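Local coordinates for Ycf54 protein (Thermosynechococcus elongatus, PDB 3HZE) that probably assists the oxidative cyclase that forms the fifth ring in chlorophyll biosynthesis, at residues T3-L8 and T71-I76; A9-L14 and P62-A67; D39-P44 and N98-L103. All blocks are in the same frame, centred on the assembly; numbering follows the deposited sequence.

Contact 1: T3-L8 and T71-I76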
ATOM      1  N   THR A   3     -14.050   1.206  -0.259  1.00 19.57           N
ATOM      2  CA  THR A   3     -13.178   1.312   0.897  1.00 18.66           C
ATOM      3  C   THR A   3     -11.823   0.720   0.535  1.00 18.79           C
ATOM      4  O   THR A   3     -11.743  -0.396   0.022  1.00 18.71           O
ATOM      5  CB  THR A   3     -13.734   0.537   2.102  1.00 19.80           C
ATOM      6  OG1 THR A   3     -15.014   1.071   2.466  1.00 20.43           O
ATOM      7  CG2 THR A   3     -12.778   0.646   3.287  1.00 17.93           C
ATOM      8  N   TYR A   4     -10.764   1.471   0.806  1.00 16.85           N
ATOM      9  CA  TYR A   4      -9.410   1.028   0.508  1.00 15.55           C
ATOM     10  C   TYR A   4      -8.638   0.784   1.799  1.00 15.98           C
ATOM     11  O   TYR A   4      -8.587   1.652   2.670  1.00 16.10           O
ATOM     12  CB  TYR A   4      -8.698   2.097  -0.317  1.00 15.14           C
ATOM     13  CG  TYR A   4      -9.314   2.294  -1.675  1.00 12.45           C
ATOM     14  CD1 TYR A   4      -8.869   1.560  -2.770  1.00 14.55           C
ATOM     15  CD2 TYR A   4     -10.375   3.181  -1.861  1.00 15.23           C
ATOM     16  CE1 TYR A   4      -9.462   1.697  -4.018  1.00 14.97           C
ATOM     17  CE2 TYR A   4     -10.981   3.327  -3.119  1.00 15.90           C
ATOM     18  CZ  TYR A   4     -10.516   2.580  -4.188  1.00 17.52           C
ATOM     19  OH  TYR A   4     -11.093   2.716  -5.433  1.00 20.22           O
ATOM     20  N   TYR A   5      -8.040  -0.394   1.916  1.00 12.83           N
ATOM     21  CA  TYR A   5      -7.256  -0.742   3.097  1.00 13.11           C
ATOM     22  C   TYR A   5      -5.795  -0.649   2.682  1.00 13.13           C
ATOM     23  O   TYR A   5      -5.465  -0.870   1.512  1.00 11.98           O
ATOM     24  CB  TYR A   5      -7.596  -2.162   3.547  1.00 12.43           C
ATOM     25  CG  TYR A   5      -9.070  -2.351   3.815  1.00 16.79           C
ATOM     26  CD1 TYR A   5      -9.624  -2.006   5.046  1.00 17.29           C
ATOM     27  CD2 TYR A   5      -9.922  -2.830   2.822  1.00 16.53           C
ATOM     28  CE1 TYR A   5     -10.998  -2.133   5.283  1.00 19.62           C
ATOM     29  CE2 TYR A   5     -11.299  -2.958   3.043  1.00 18.88           C
ATOM     30  CZ  TYR A   5     -11.828  -2.607   4.278  1.00 20.05           C
ATOM     31  OH  TYR A   5     -13.185  -2.730   4.502  1.00 20.74           O
ATOM     32  N   TYR A   6      -4.906  -0.334   3.616  1.00 11.86           N
ATOM     33  CA  TYR A   6      -3.508  -0.198   3.227  1.00 13.20           C
ATOM     34  C   TYR A   6      -2.508  -0.389   4.348  1.00 12.62           C
ATOM     35  O   TYR A   6      -2.834  -0.224   5.521  1.00 13.66           O
ATOM     36  CB  TYR A   6      -3.288   1.200   2.643  1.00 13.26           C
ATOM     37  CG  TYR A   6      -3.421   2.294   3.692  1.00 16.61           C
ATOM     38  CD1 TYR A   6      -2.368   2.599   4.552  1.00 14.73           C
ATOM     39  CD2 TYR A   6      -4.628   2.970   3.868  1.00 16.78           C
ATOM     40  CE1 TYR A   6      -2.520   3.555   5.572  1.00 16.69           C
ATOM     41  CE2 TYR A   6      -4.788   3.921   4.875  1.00 17.78           C
ATOM     42  CZ  TYR A   6      -3.731   4.206   5.723  1.00 17.55           C
ATOM     43  OH  TYR A   6      -3.899   5.140   6.717  1.00 16.74           O
ATOM     44  N   ILE A   7      -1.285  -0.746   3.974  1.00 13.98           N
ATOM     45  CA  ILE A   7      -0.209  -0.824   4.941  1.00 15.28           C
ATOM     46  C   ILE A   7       0.735   0.270   4.433  1.00 15.75           C
ATOM     47  O   ILE A   7       0.831   0.506   3.226  1.00 14.79           O
ATOM     48  CB  ILE A   7       0.539  -2.177   4.960  1.00 18.76           C
ATOM     49  CG1 ILE A   7       0.998  -2.557   3.555  1.00 20.80           C
ATOM     50  CG2 ILE A   7      -0.334  -3.238   5.618  1.00 20.84           C
ATOM     51  CD1 ILE A   7       2.113  -3.592   3.547  1.00 24.09           C
ATOM     52  N   LEU A   8       1.400   0.957   5.347  1.00 13.86           N
ATOM     53  CA  LEU A   8       2.316   2.019   4.967  1.00 13.95           C
ATOM     54  C   LEU A   8       3.673   1.776   5.614  1.00 12.10           C
ATOM     55  O   LEU A   8       3.740   1.433   6.785  1.00 13.41           O
ATOM     56  CB  LEU A   8       1.754   3.370   5.430  1.00 12.93           C
ATOM     57  CG  LEU A   8       2.604   4.627   5.250  1.00 15.20           C
ATOM     58  CD1 LEU A   8       2.741   4.959   3.762  1.00 13.21           C
ATOM     59  CD2 LEU A   8       1.931   5.786   5.999  1.00 15.38           C
ATOM     60  N   THR A  71      -8.567  -3.401  -1.942  1.00 12.74           N
ATOM     61  CA  THR A  71      -9.952  -3.356  -1.505  1.00 13.09           C
ATOM     62  C   THR A  71     -10.277  -4.642  -0.748  1.00 14.80           C
ATOM     63  O   THR A  71     -11.395  -4.826  -0.263  1.00 14.97           O
ATOM     64  CB  THR A  71     -10.913  -3.177  -2.687  1.00 12.63           C
ATOM     65  OG1 THR A  71     -10.571  -4.099  -3.728  1.00 13.26           O
ATOM     66  CG2 THR A  71     -10.828  -1.749  -3.218  1.00 15.55           C
ATOM     67  N   ASN A  72      -9.287  -5.530  -0.652  1.00 15.12           N
ATOM     68  CA  ASN A  72      -9.433  -6.790   0.081  1.00 14.95           C
ATOM     69  C   ASN A  72      -8.770  -6.572   1.441  1.00 15.35           C
ATOM     70  O   ASN A  72      -7.542  -6.580   1.550  1.00 14.08           O
ATOM     71  CB  ASN A  72      -8.719  -7.926  -0.656  1.00 15.76           C
ATOM     72  CG  ASN A  72      -8.848  -9.264   0.064  1.00 18.73           C
ATOM     73  OD1 ASN A  72      -8.707  -9.338   1.284  1.00 18.02           O
ATOM     74  ND2 ASN A  72      -9.112 -10.326  -0.694  1.00 17.06           N
ATOM     75  N   GLN A  73      -9.577  -6.393   2.480  1.00 14.02           N
ATOM     76  CA  GLN A  73      -9.037  -6.140   3.808  1.00 13.75           C
ATOM     77  C   GLN A  73      -8.181  -7.262   4.384  1.00 14.89           C
ATOM     78  O   GLN A  73      -7.193  -6.991   5.062  1.00 15.33           O
ATOM     79  CB  GLN A  73     -10.169  -5.801   4.783  1.00 14.67           C
ATOM     80  CG  GLN A  73      -9.717  -5.612   6.222  1.00 17.59           C
ATOM     81  CD  GLN A  73     -10.820  -5.069   7.107  1.00 21.42           C
ATOM     82  OE1 GLN A  73     -11.986  -5.445   6.969  1.00 20.91           O
ATOM     83  NE2 GLN A  73     -10.456  -4.187   8.030  1.00 23.85           N
ATOM     84  N   GLN A  74      -8.543  -8.516   4.121  1.00 15.66           N
ATOM     85  CA  GLN A  74      -7.765  -9.629   4.657  1.00 14.98           C
ATOM     86  C   GLN A  74      -6.345  -9.671   4.121  1.00 13.55           C
ATOM     87  O   GLN A  74      -5.429 -10.053   4.841  1.00 11.52           O
ATOM     88  CB  GLN A  74      -8.473 -10.959   4.386  1.00 18.01           C
ATOM     89  CG  GLN A  74      -9.652 -11.209   5.328  1.00 21.92           C
ATOM     90  CD  GLN A  74     -10.660 -10.073   5.317  1.00 25.11           C
ATOM     91  OE1 GLN A  74     -11.257  -9.766   4.280  1.00 28.13           O
ATOM     92  NE2 GLN A  74     -10.856  -9.439   6.472  1.00 27.65           N
ATOM     93  N   PHE A  75      -6.162  -9.285   2.861  1.00 12.89           N
ATOM     94  CA  PHE A  75      -4.828  -9.280   2.274  1.00 11.42           C
ATOM     95  C   PHE A  75      -3.955  -8.284   3.029  1.00 12.20           C
ATOM     96  O   PHE A  75      -2.785  -8.549   3.305  1.00 12.06           O
ATOM     97  CB  PHE A  75      -4.900  -8.892   0.798  1.00 11.69           C
ATOM     98  CG  PHE A  75      -3.560  -8.737   0.150  1.00 10.86           C
ATOM     99  CD1 PHE A  75      -2.637  -9.782   0.160  1.00 10.10           C
ATOM    100  CD2 PHE A  75      -3.209  -7.540  -0.456  1.00 12.67           C
ATOM    101  CE1 PHE A  75      -1.376  -9.628  -0.430  1.00  8.87           C
ATOM    102  CE2 PHE A  75      -1.948  -7.376  -1.050  1.00 11.48           C
ATOM    103  CZ  PHE A  75      -1.035  -8.423  -1.035  1.00 10.83           C
ATOM    104  N   ILE A  76      -4.535  -7.132   3.358  1.00 11.48           N
ATOM    105  CA  ILE A  76      -3.811  -6.097   4.082  1.00 12.01           C
ATOM    106  C   ILE A  76      -3.515  -6.569   5.500  1.00 11.52           C
ATOM    107  O   ILE A  76      -2.421  -6.344   6.018  1.00 12.54           O
ATOM    108  CB  ILE A  76      -4.625  -4.779   4.107  1.00 12.32           C
ATOM    109  CG1 ILE A  76      -4.756  -4.242   2.680  1.00 12.98           C
ATOM    110  CG2 ILE A  76      -3.964  -3.756   5.004  1.00 10.93           C
ATOM    111  CD1 ILE A  76      -3.402  -3.973   1.984  1.00 10.80           C
TER
HETATM  112  O   HOH W   1     -13.233  -2.832  -0.077  1.00 23.82           O
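Thr71 reaches strand 3-10 with its methyl group: CG2 lies 3.6 Å from Thr3 O and comes obliquely to the Tyr4 ring, 3.8 Å from Tyr4 CE1. A water donates to both Thr3 O and Thr71 O, tying the two backbones together, while Thr71 O also sits at the edge of the Tyr5 ring, near its plane. Asn72 is the N-cap of helix 73-83, and its OD1 accepts from Phe75 N at 3.0 Å. Gln73 covers one face of Tyr5. Gln73 CB stands 3.4 Å from the centroid of the Tyr5 ring and 7° off its normal, a CH-pi contact. With CG anti to the backbone N (chi1 176°) and the chain extended, the amide is carried out over the CE1 rim, its plane 22° from that of the ring, Gln73 CD 3.5 Å from Tyr5 CE1. Ile76 supplies the apolar part of the contact, CG1 3.6 Å from Tyr5 CB and CG2 3.7 Å from Ile7 CG2. The helix thus packs on the Tyr5 and Ile7 face of the sheet, where strand 3-10 runs between 65-70 and 87-92; Gln90 and Met88 of the latter touch Gln73 and Ile76.

Contact 2: A9-L14 and P62-A67; sequences ASKKFL and PQPAAA
Lys11 and Pro64 cross at about a right angle where two antiparallel neighbours of the four-stranded sheet, strands 3-10 and 65-70, meet at the end of their pairing. The lysine chain, bent at chi2 and chi3, lays its aliphatic part across the proline: CE and CG both approach Pro64 CG, and Lys11 CG is 3.2 Å from Pro64 O. That carbonyl is gripped twice, by Lys11 N at 3.0 Å with a nearly straight N-H...O angle of 172°, and by a water that donates to it while accepting from Lys12 N. The peptide bond before Pro64 is cis.

Ser10 CB lies 3.4 Å from Pro62 O, with Pro62 CB also nearby. Opposite Ala65 it forms a non-hydrogen-bonded pair whose CA atoms, Ser10 CA and Ala65 CA, are only 4.0 Å apart, and here the side chains diverge. One step back, Ala9 and Ala66 are a hydrogen-bonded pair with their methyls on the same face of the sheet. Ala66 N donates to Ala9 O at 2.8 Å and Ala9 N to Ala66 O at 3.1 Å, each donor almost in line with the accepting carbonyl. Over that face comes Leu14 of helix 13-16, its CD1 4.0 Å from Ala66 CB, with Leu83 of helix 73-83 touching the same leucine.

The chain passes from strand to helix through an ST motif at Ser10, whose backbone O accepts from Leu14 N. Its OG stands between the backbone N and the carbonyl carbon (chi1 66°), which places it to accept from Phe13 N: the Ser10 OG to Phe13 N distance is 3.0 Å and the angle at the hydrogen 160°.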
ATOM      1  N   ALA A   9       4.750   1.933   4.851  1.00 13.96           N
ATOM      2  CA  ALA A   9       6.092   1.743   5.400  1.00 13.62           C
ATOM      3  C   ALA A   9       7.121   2.498   4.574  1.00 14.34           C
ATOM      4  O   ALA A   9       6.854   2.893   3.432  1.00 13.04           O
ATOM      5  CB  ALA A   9       6.445   0.257   5.431  1.00 14.02           C
ATOM      6  N   SER A  10       8.309   2.676   5.142  1.00 13.15           N
ATOM      7  CA  SER A  10       9.374   3.373   4.436  1.00 13.13           C
ATOM      8  C   SER A  10       9.830   2.485   3.283  1.00 13.42           C
ATOM      9  O   SER A  10       9.729   1.257   3.359  1.00 11.65           O
ATOM     10  CB  SER A  10      10.551   3.638   5.382  1.00 13.31           C
ATOM     11  OG  SER A  10      11.162   2.422   5.777  1.00 13.69           O
ATOM     12  N   LYS A  11      10.320   3.101   2.214  1.00 12.96           N
ATOM     13  CA  LYS A  11      10.795   2.336   1.076  1.00 15.69           C
ATOM     14  C   LYS A  11      12.025   1.560   1.531  1.00 16.14           C
ATOM     15  O   LYS A  11      12.324   0.474   1.024  1.00 16.44           O
ATOM     16  CB  LYS A  11      11.150   3.270  -0.089  1.00 16.73           C
ATOM     17  CG  LYS A  11      10.032   4.247  -0.428  1.00 20.92           C
ATOM     18  CD  LYS A  11       9.829   4.424  -1.930  1.00 23.76           C
ATOM     19  CE  LYS A  11      11.064   4.952  -2.624  1.00 28.38           C
ATOM     20  NZ  LYS A  11      10.794   5.271  -4.057  1.00 32.00           N
ATOM     21  N   LYS A  12      12.731   2.122   2.504  1.00 15.11           N
ATOM     22  CA  LYS A  12      13.927   1.481   3.043  1.00 16.77           C
ATOM     23  C   LYS A  12      13.549   0.117   3.633  1.00 14.36           C
ATOM     24  O   LYS A  12      14.174  -0.900   3.325  1.00 14.30           O
ATOM     25  CB  LYS A  12      14.556   2.368   4.126  1.00 17.10           C
ATOM     26  CG  LYS A  12      15.867   1.831   4.688  1.00 23.49           C
ATOM     27  CD  LYS A  12      16.332   2.672   5.875  1.00 26.62           C
ATOM     28  CE  LYS A  12      17.613   2.122   6.492  1.00 29.39           C
ATOM     29  NZ  LYS A  12      18.770   2.249   5.565  1.00 30.21           N
ATOM     30  N   PHE A  13      12.518   0.094   4.471  1.00 12.42           N
ATOM     31  CA  PHE A  13      12.077  -1.162   5.074  1.00 12.99           C
ATOM     32  C   PHE A  13      11.578  -2.151   4.016  1.00 12.47           C
ATOM     33  O   PHE A  13      11.849  -3.349   4.098  1.00 13.27           O
ATOM     34  CB  PHE A  13      10.974  -0.898   6.104  1.00 12.77           C
ATOM     35  CG  PHE A  13      10.345  -2.152   6.660  1.00 12.98           C
ATOM     36  CD1 PHE A  13       9.121  -2.600   6.179  1.00 12.55           C
ATOM     37  CD2 PHE A  13      10.978  -2.883   7.662  1.00 13.89           C
ATOM     38  CE1 PHE A  13       8.530  -3.761   6.688  1.00 13.58           C
ATOM     39  CE2 PHE A  13      10.400  -4.044   8.178  1.00 13.81           C
ATOM     40  CZ  PHE A  13       9.173  -4.482   7.691  1.00 11.08           C
ATOM     41  N   LEU A  14      10.857  -1.641   3.026  1.00 13.35           N
ATOM     42  CA  LEU A  14      10.301  -2.467   1.951  1.00 15.20           C
ATOM     43  C   LEU A  14      11.311  -2.868   0.868  1.00 16.81           C
ATOM     44  O   LEU A  14      10.933  -3.469  -0.143  1.00 18.80           O
ATOM     45  CB  LEU A  14       9.118  -1.741   1.293  1.00 14.46           C
ATOM     46  CG  LEU A  14       7.895  -1.515   2.187  1.00 14.86           C
ATOM     47  CD1 LEU A  14       6.858  -0.657   1.466  1.00 15.20           C
ATOM     48  CD2 LEU A  14       7.303  -2.863   2.572  1.00 14.77           C
ATOM     49  N   PRO A  62       8.798   6.898   8.297  1.00 22.93           N
ATOM     50  CA  PRO A  62      10.003   7.497   7.717  1.00 23.23           C
ATOM     51  C   PRO A  62       9.837   7.652   6.201  1.00 24.97           C
ATOM     52  O   PRO A  62       9.264   6.779   5.541  1.00 25.27           O
ATOM     53  CB  PRO A  62      11.099   6.495   8.085  1.00 23.69           C
ATOM     54  CG  PRO A  62      10.600   5.899   9.371  1.00 24.32           C
ATOM     55  CD  PRO A  62       9.128   5.689   9.073  1.00 23.13           C
ATOM     56  N   GLN A  63      10.345   8.755   5.659  1.00 24.18           N
ATOM     57  CA  GLN A  63      10.239   9.040   4.231  1.00 25.53           C
ATOM     58  C   GLN A  63      11.560   8.841   3.491  1.00 23.63           C
ATOM     59  O   GLN A  63      12.637   8.961   4.077  1.00 25.67           O
ATOM     60  CB  GLN A  63       9.765  10.486   4.019  1.00 29.83           C
ATOM     61  CG  GLN A  63       8.254  10.717   4.130  1.00 35.81           C
ATOM     62  CD  GLN A  63       7.696  10.447   5.514  1.00 39.15           C
ATOM     63  OE1 GLN A  63       8.287  10.847   6.518  1.00 40.63           O
ATOM     64  NE2 GLN A  63       6.538   9.783   5.574  1.00 37.72           N
ATOM     65  N   PRO A  64      11.495   8.525   2.190  1.00 21.21           N
ATOM     66  CA  PRO A  64      10.275   8.348   1.398  1.00 19.46           C
ATOM     67  C   PRO A  64       9.557   7.058   1.786  1.00 18.35           C
ATOM     68  O   PRO A  64      10.186   6.086   2.209  1.00 17.83           O
ATOM     69  CB  PRO A  64      10.801   8.308  -0.029  1.00 20.14           C
ATOM     70  CG  PRO A  64      12.131   7.650   0.143  1.00 19.14           C
ATOM     71  CD  PRO A  64      12.685   8.383   1.336  1.00 20.58           C
ATOM     72  N   ALA A  65       8.239   7.049   1.638  1.00 15.92           N
ATOM     73  CA  ALA A  65       7.461   5.876   1.999  1.00 15.20           C
ATOM     74  C   ALA A  65       6.687   5.314   0.820  1.00 15.00           C
ATOM     75  O   ALA A  65       6.674   5.888  -0.271  1.00 14.20           O
ATOM     76  CB  ALA A  65       6.505   6.224   3.122  1.00 16.41           C
ATOM     77  N   ALA A  66       6.052   4.175   1.048  1.00 13.01           N
ATOM     78  CA  ALA A  66       5.253   3.540   0.020  1.00 11.69           C
ATOM     79  C   ALA A  66       4.093   2.832   0.700  1.00 11.40           C
ATOM     80  O   ALA A  66       4.204   2.392   1.843  1.00 11.64           O
ATOM     81  CB  ALA A  66       6.087   2.537  -0.764  1.00 11.01           C
ATOM     82  N   ALA A  67       2.977   2.728  -0.007  1.00  8.50           N
ATOM     83  CA  ALA A  67       1.824   2.054   0.540  1.00 10.16           C
ATOM     84  C   ALA A  67       1.430   0.894  -0.352  1.00  8.71           C
ATOM     85  O   ALA A  67       1.692   0.906  -1.551  1.00  9.08           O
ATOM     86  CB  ALA A  67       0.651   3.026   0.651  1.00 11.11           C
TER
HETATM   87  O   HOH W   2      12.721   5.170   2.975  1.00 14.08           O

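Contact 3: D39-P44 and N98-L103; sequences DFWLVP and NPLASL
Trp41 presents one face of its indole to Leu100, whose CD2 methyl sits over the ring system 3.6 Å from Trp41 CD2. Leu100 CD2 is 3.8 Å from the centroid of the Trp41 six-membered ring and 19° off its normal, which makes this a CH-pi contact; the Asp39 backbone carbonyl carbon lies over the opposite face, toward the rim. An alanine here removes the indole face, and Leu100 CD2 would probably be left without its CH-pi partner, free to turn over the gap opened beside strand 40-44. Leu100 is held in a type I beta turn from Asn98 to Ala101, closed by Ala101 N to Asn98 O at 3.1 Å. Strand 40-44 is an outermost strand of the antiparallel sheet, and residues 98-103, which follow strand 87-92 at the opposite border, return to lie against it. The touching parts run in almost the same direction, 15° apart. Val43, with CG1 anti to the backbone N, puts that methyl 3.5 Å from Leu100 O and equally close to Ala101 O. Ser102 OG donates to Pro44 O at 2.8 Å, tilted 32° from the carbonyl plane, and the same hydroxyl oxygen is 3.6 Å from Pro44 CG. Ala104 N is a second hydrogen-bond partner of Ser102 OG, while backbone hydrogen bonds pair Ala101 with Ala47 and Leu103 with Glu45, continuing the attachment beyond the strand.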
ATOM      1  N   ASP A  39      -6.907  -6.490  -7.376  1.00 13.31           N
ATOM      2  CA  ASP A  39      -7.448  -5.491  -6.460  1.00 14.81           C
ATOM      3  C   ASP A  39      -6.453  -5.094  -5.372  1.00 12.70           C
ATOM      4  O   ASP A  39      -6.843  -4.714  -4.272  1.00 13.54           O
ATOM      5  CB  ASP A  39      -8.741  -5.993  -5.814  1.00 15.90           C
ATOM      6  CG  ASP A  39      -8.542  -7.286  -5.048  1.00 16.40           C
ATOM      7  OD1 ASP A  39      -7.399  -7.786  -5.002  1.00 13.69           O
ATOM      8  OD2 ASP A  39      -9.530  -7.803  -4.491  1.00 19.28           O
ATOM      9  N   PHE A  40      -5.167  -5.214  -5.683  1.00 11.75           N
ATOM     10  CA  PHE A  40      -4.105  -4.842  -4.754  1.00 11.95           C
ATOM     11  C   PHE A  40      -3.071  -4.123  -5.607  1.00 10.40           C
ATOM     12  O   PHE A  40      -2.813  -4.529  -6.743  1.00  9.75           O
ATOM     13  CB  PHE A  40      -3.491  -6.078  -4.090  1.00 10.74           C
ATOM     14  CG  PHE A  40      -3.086  -7.152  -5.057  1.00 11.14           C
ATOM     15  CD1 PHE A  40      -4.034  -8.029  -5.588  1.00 11.26           C
ATOM     16  CD2 PHE A  40      -1.757  -7.285  -5.448  1.00 10.59           C
ATOM     17  CE1 PHE A  40      -3.653  -9.020  -6.497  1.00  9.46           C
ATOM     18  CE2 PHE A  40      -1.373  -8.269  -6.353  1.00  7.98           C
ATOM     19  CZ  PHE A  40      -2.318  -9.134  -6.877  1.00  7.99           C
ATOM     20  N   TRP A  41      -2.473  -3.070  -5.053  1.00  8.95           N
ATOM     21  CA  TRP A  41      -1.524  -2.251  -5.803  1.00  8.68           C
ATOM     22  C   TRP A  41      -0.406  -1.623  -4.974  1.00 10.71           C
ATOM     23  O   TRP A  41      -0.610  -1.251  -3.811  1.00 10.43           O
ATOM     24  CB  TRP A  41      -2.278  -1.103  -6.477  1.00  8.70           C
ATOM     25  CG  TRP A  41      -3.510  -1.514  -7.211  1.00 10.10           C
ATOM     26  CD1 TRP A  41      -3.581  -1.959  -8.491  1.00  9.08           C
ATOM     27  CD2 TRP A  41      -4.859  -1.510  -6.708  1.00 11.40           C
ATOM     28  NE1 TRP A  41      -4.885  -2.233  -8.828  1.00 11.08           N
ATOM     29  CE2 TRP A  41      -5.691  -1.965  -7.753  1.00 11.31           C
ATOM     30  CE3 TRP A  41      -5.441  -1.166  -5.480  1.00 11.22           C
ATOM     31  CZ2 TRP A  41      -7.083  -2.083  -7.610  1.00 13.28           C
ATOM     32  CZ3 TRP A  41      -6.824  -1.283  -5.334  1.00 14.72           C
ATOM     33  CH2 TRP A  41      -7.629  -1.739  -6.397  1.00 15.48           C
ATOM     34  N   LEU A  42       0.759  -1.477  -5.609  1.00  7.64           N
ATOM     35  CA  LEU A  42       1.938  -0.860  -5.005  1.00 10.66           C
ATOM     36  C   LEU A  42       1.825   0.636  -5.310  1.00  9.62           C
ATOM     37  O   LEU A  42       1.708   1.024  -6.470  1.00 10.90           O
ATOM     38  CB  LEU A  42       3.209  -1.381  -5.678  1.00 12.11           C
ATOM     39  CG  LEU A  42       4.520  -1.572  -4.910  1.00 17.90           C
ATOM     40  CD1 LEU A  42       5.656  -1.310  -5.876  1.00 14.76           C
ATOM     41  CD2 LEU A  42       4.625  -0.661  -3.705  1.00 17.89           C
ATOM     42  N   VAL A  43       1.883   1.471  -4.282  1.00  9.62           N
ATOM     43  CA  VAL A  43       1.783   2.907  -4.490  1.00 10.77           C
ATOM     44  C   VAL A  43       2.901   3.641  -3.760  1.00 11.26           C
ATOM     45  O   VAL A  43       2.784   3.941  -2.573  1.00 11.57           O
ATOM     46  CB  VAL A  43       0.423   3.453  -3.988  1.00 11.46           C
ATOM     47  CG1 VAL A  43       0.283   4.927  -4.371  1.00 10.23           C
ATOM     48  CG2 VAL A  43      -0.727   2.626  -4.582  1.00  9.39           C
ATOM     49  N   PRO A  44       4.017   3.910  -4.456  1.00 13.03           N
ATOM     50  CA  PRO A  44       5.131   4.619  -3.818  1.00 13.10           C
ATOM     51  C   PRO A  44       4.752   6.077  -3.592  1.00 13.42           C
ATOM     52  O   PRO A  44       3.971   6.642  -4.361  1.00 12.22           O
ATOM     53  CB  PRO A  44       6.271   4.461  -4.825  1.00 13.04           C
ATOM     54  CG  PRO A  44       5.561   4.417  -6.137  1.00 14.89           C
ATOM     55  CD  PRO A  44       4.326   3.569  -5.858  1.00 12.90           C
ATOM     56  N   ASN A  98      -8.379  10.413  -5.671  1.00 18.97           N
ATOM     57  CA  ASN A  98      -7.617   9.483  -6.501  1.00 17.80           C
ATOM     58  C   ASN A  98      -6.869   8.579  -5.524  1.00 15.11           C
ATOM     59  O   ASN A  98      -5.711   8.823  -5.192  1.00 14.70           O
ATOM     60  CB  ASN A  98      -6.635  10.245  -7.405  1.00 14.82           C
ATOM     61  CG  ASN A  98      -7.342  11.151  -8.403  1.00 17.49           C
ATOM     62  OD1 ASN A  98      -7.465  12.361  -8.190  1.00 17.93           O
ATOM     63  ND2 ASN A  98      -7.822  10.565  -9.495  1.00 13.87           N
ATOM     64  N   PRO A  99      -7.543   7.525  -5.038  1.00 16.02           N
ATOM     65  CA  PRO A  99      -7.000   6.554  -4.083  1.00 14.77           C
ATOM     66  C   PRO A  99      -5.591   6.029  -4.354  1.00 15.25           C
ATOM     67  O   PRO A  99      -4.780   5.937  -3.435  1.00 15.26           O
ATOM     68  CB  PRO A  99      -8.043   5.437  -4.099  1.00 15.42           C
ATOM     69  CG  PRO A  99      -9.320   6.191  -4.330  1.00 17.96           C
ATOM     70  CD  PRO A  99      -8.914   7.149  -5.436  1.00 16.31           C
ATOM     71  N   LEU A 100      -5.298   5.702  -5.609  1.00 13.18           N
ATOM     72  CA  LEU A 100      -3.997   5.144  -5.967  1.00 12.67           C
ATOM     73  C   LEU A 100      -2.964   6.139  -6.486  1.00 11.63           C
ATOM     74  O   LEU A 100      -1.904   5.744  -6.971  1.00  9.75           O
ATOM     75  CB  LEU A 100      -4.195   4.023  -6.999  1.00 13.99           C
ATOM     76  CG  LEU A 100      -4.805   2.704  -6.503  1.00 19.05           C
ATOM     77  CD1 LEU A 100      -5.814   2.962  -5.416  1.00 22.33           C
ATOM     78  CD2 LEU A 100      -5.436   1.951  -7.661  1.00 14.67           C
ATOM     79  N   ALA A 101      -3.259   7.427  -6.387  1.00 11.35           N
ATOM     80  CA  ALA A 101      -2.325   8.437  -6.868  1.00 11.90           C
ATOM     81  C   ALA A 101      -0.972   8.310  -6.179  1.00 12.39           C
ATOM     82  O   ALA A 101      -0.901   8.150  -4.958  1.00 11.30           O
ATOM     83  CB  ALA A 101      -2.895   9.839  -6.624  1.00 10.43           C
ATOM     84  N   SER A 102       0.089   8.389  -6.979  1.00 12.52           N
ATOM     85  CA  SER A 102       1.466   8.322  -6.491  1.00 12.04           C
ATOM     86  C   SER A 102       2.161   9.632  -6.835  1.00 11.17           C
ATOM     87  O   SER A 102       1.975  10.163  -7.931  1.00 11.31           O
ATOM     88  CB  SER A 102       2.223   7.166  -7.161  1.00 12.95           C
ATOM     89  OG  SER A 102       3.632   7.330  -7.036  1.00 12.92           O
ATOM     90  N   LEU A 103       2.967  10.157  -5.915  1.00 12.31           N
ATOM     91  CA  LEU A 103       3.687  11.403  -6.182  1.00 11.36           C
ATOM     92  C   LEU A 103       5.129  11.135  -6.596  1.00 12.46           C
ATOM     93  O   LEU A 103       5.969  12.047  -6.597  1.00 13.51           O
ATOM     94  CB  LEU A 103       3.667  12.303  -4.949  1.00 13.22           C
ATOM     95  CG  LEU A 103       2.268  12.639  -4.437  1.00 15.45           C
ATOM     96  CD1 LEU A 103       2.372  13.488  -3.179  1.00 18.42           C
ATOM     97  CD2 LEU A 103       1.492  13.380  -5.524  1.00 16.26           C
TER

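All three contacts reach one antiparallel sheet, ordered 40-44, 65-70, 3-10, 87-92. Contacts 1 and 2 share strand 3-10; their centres are about 17 Å apart, with the middle of the molecule between them. Contact 3 uses 40-44, one of the two border strands, about 12 Å from contact 1 and 14 Å from contact 2, centre to centre. Along the chain, both segments of contact 2 fall between those of contact 1, whereas contact 3 alternates with each. The sites also touch: Val43 N is 2.8 Å from Ala67 O, a probable hydrogen bond, and Tyr4 CE2 is 3.5 Å from Pro99 CG. Helix 73-83 and the loop after strand 87-92 are thus packed against the same sheet.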